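Local coordinates for protein pyocin S5 (Pseudomonas aeruginosa PAO1, PDB 6THK) that probably kills related bacteria as a channel-forming bacteriocin that depolarises the cytoplasmic membrane, at residues Gln321-Phe326 with Phe406-Gly411. The protein carries 1 engineered substitution. Numbering follows the deposited sequence.
Sequences QDAIKF and FSKGFG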
loop_
_atom_site.group_PDB
_atom_site.type_symbol
_atom_site.label_atom_id
_atom_site.label_comp_id
_atom_site.label_asym_id
_atom_site.label_seq_id
_atom_site.Cartn_x
_atom_site.Cartn_y
_atom_site.Cartn_z
ATOM N N GLN A 321 4.122 5.662 -39.624
ATOM C CA GLN A 321 4.135 6.956 -40.309
ATOM C C GLN A 321 5.333 7.105 -41.236
ATOM O O GLN A 321 5.224 7.771 -42.262
ATOM C CB GLN A 321 4.018 8.135 -39.323
ATOM C CG GLN A 321 2.635 8.285 -38.646
ATOM C CD GLN A 321 1.425 8.106 -39.555
ATOM O OE1 GLN A 321 0.539 7.278 -39.293
ATOM N NE2 GLN A 321 1.351 8.877 -40.638
ATOM N N ASP A 322 6.468 6.470 -40.878
ATOM C CA ASP A 322 7.703 6.456 -41.658
ATOM C C ASP A 322 7.545 5.524 -42.866
ATOM O O ASP A 322 8.191 5.735 -43.885
ATOM C CB ASP A 322 8.908 6.048 -40.785
ATOM C CG ASP A 322 9.337 7.089 -39.753
ATOM O OD1 ASP A 322 8.999 8.288 -39.933
ATOM O OD2 ASP A 322 9.995 6.703 -38.751
ATOM N N ALA A 323 6.669 4.510 -42.754
ATOM C CA ALA A 323 6.340 3.568 -43.821
ATOM C C ALA A 323 5.454 4.272 -44.849
ATOM O O ALA A 323 5.611 4.050 -46.053
ATOM C CB ALA A 323 5.618 2.364 -43.248
ATOM N N ILE A 324 4.519 5.121 -44.366
ATOM C CA ILE A 324 3.611 5.919 -45.197
ATOM C C ILE A 324 4.436 6.969 -45.973
ATOM O O ILE A 324 4.235 7.153 -47.172
ATOM C CB ILE A 324 2.458 6.507 -44.341
ATOM C CG1 ILE A 324 1.553 5.365 -43.807
ATOM C CG2 ILE A 324 1.629 7.542 -45.124
ATOM C CD1 ILE A 324 0.544 5.751 -42.724
ATOM N N LYS A 325 5.396 7.604 -45.293
ATOM C CA LYS A 325 6.324 8.588 -45.866
ATOM C C LYS A 325 7.165 7.930 -46.983
ATOM O O LYS A 325 7.316 8.513 -48.056
ATOM C CB LYS A 325 7.241 9.085 -44.744
ATOM C CG LYS A 325 8.066 10.329 -45.020
ATOM C CD LYS A 325 9.109 10.546 -43.892
ATOM C CE LYS A 325 8.528 10.729 -42.491
ATOM N NZ LYS A 325 9.562 10.596 -41.430
ATOM N N PHE A 326 7.682 6.710 -46.728
ATOM C CA PHE A 326 8.493 5.902 -47.643
ATOM C C PHE A 326 7.712 5.548 -48.909
ATOM O O PHE A 326 8.278 5.605 -49.994
ATOM C CB PHE A 326 8.954 4.625 -46.924
ATOM C CG PHE A 326 9.803 3.686 -47.739
ATOM C CD1 PHE A 326 11.177 3.880 -47.846
ATOM C CD2 PHE A 326 9.244 2.574 -48.357
ATOM C CE1 PHE A 326 11.970 2.989 -48.571
ATOM C CE2 PHE A 326 10.038 1.690 -49.085
ATOM C CZ PHE A 326 11.394 1.906 -49.188
ATOM N N PHE A 406 6.504 -1.110 -47.432
ATOM C CA PHE A 406 5.352 -0.980 -48.346
ATOM C C PHE A 406 4.124 -1.675 -47.769
ATOM O O PHE A 406 3.034 -1.098 -47.807
ATOM C CB PHE A 406 5.664 -1.486 -49.771
ATOM C CG PHE A 406 6.606 -0.613 -50.576
ATOM C CD1 PHE A 406 6.316 0.731 -50.806
ATOM C CD2 PHE A 406 7.758 -1.147 -51.147
ATOM C CE1 PHE A 406 7.199 1.538 -51.532
ATOM C CE2 PHE A 406 8.637 -0.339 -51.881
ATOM C CZ PHE A 406 8.343 0.991 -52.081
ATOM N N SER A 407 4.315 -2.879 -47.181
ATOM C CA SER A 407 3.241 -3.652 -46.549
ATOM C C SER A 407 2.603 -2.889 -45.382
ATOM O O SER A 407 1.376 -2.892 -45.244
ATOM C CB SER A 407 3.737 -5.019 -46.088
ATOM O OG SER A 407 4.091 -5.827 -47.199
ATOM N N LYS A 408 3.434 -2.226 -44.559
ATOM C CA LYS A 408 2.963 -1.408 -43.447
ATOM C C LYS A 408 2.133 -0.228 -44.001
ATOM O O LYS A 408 0.983 -0.077 -43.615
ATOM C CB LYS A 408 4.150 -0.912 -42.623
ATOM C CG LYS A 408 4.487 -1.810 -41.437
ATOM C CD LYS A 408 5.554 -1.198 -40.530
ATOM C CE LYS A 408 5.978 -2.148 -39.437
ATOM N NZ LYS A 408 7.086 -1.591 -38.619
ATOM N N GLY A 409 2.689 0.508 -44.972
ATOM C CA GLY A 409 2.039 1.632 -45.639
ATOM C C GLY A 409 0.655 1.311 -46.179
ATOM O O GLY A 409 -0.273 2.114 -46.015
ATOM N N PHE A 410 0.505 0.110 -46.798
ATOM C CA PHE A 410 -0.753 -0.407 -47.350
ATOM C C PHE A 410 -1.630 -1.090 -46.292
ATOM O O PHE A 410 -2.768 -1.454 -46.578
ATOM C CB PHE A 410 -0.477 -1.378 -48.522
ATOM C CG PHE A 410 0.282 -0.809 -49.700
ATOM C CD1 PHE A 410 0.026 0.483 -50.162
ATOM C CD2 PHE A 410 1.197 -1.592 -50.400
ATOM C CE1 PHE A 410 0.725 1.004 -51.255
ATOM C CE2 PHE A 410 1.885 -1.073 -51.503
ATOM C CZ PHE A 410 1.640 0.218 -51.924
ATOM N N GLY A 411 -1.104 -1.255 -45.084
ATOM C CA GLY A 411 -1.846 -1.885 -43.995
ATOM C C GLY A 411 -2.226 -3.326 -44.273
ATOM O O GLY A 411 -3.391 -3.703 -44.124
#
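Ile324 on the long helix 272-338 and Gly409 on helix 396-409 approach with CA atoms 4.6 Å apart. This helix-helix contact joins the long helix to the helical bundle of the colicin-type pore-forming domain. No hydrogen bond crosses it; side chains meet carbon to carbon, and 259 Å² is buried. Small residues are consistent with the close approach: Ala323 points at the other helix, its CB 3.6 Å from CB of Lys408; Gly409 has no side chain to stand against Ala323 O, and its CA lies 4.2 Å from CG1 of Ile324. From CG outward Lys408 is extended, its amine clear of residues 321-326. At Gly411 the chain leaves the helix in a Schellman motif: positive phi (62°) and two bonds into the last turn, one from Gly411 N to Lys408 O. The aromatic pair lies about a turn before Gly409 and just after Ile324. With CG anti to the backbone N (chi1 -180°), Phe326 carries its ring toward Phe406, the planes oblique at 50°. Phe330 of the long helix meets Phe406 edge-to-face; Lys405 of the shorter one makes a cation-pi contact with Phe326. CE2 of Phe326 sits over one face of the Phe406 ring, toward its rim, 3.5 Å from CZ.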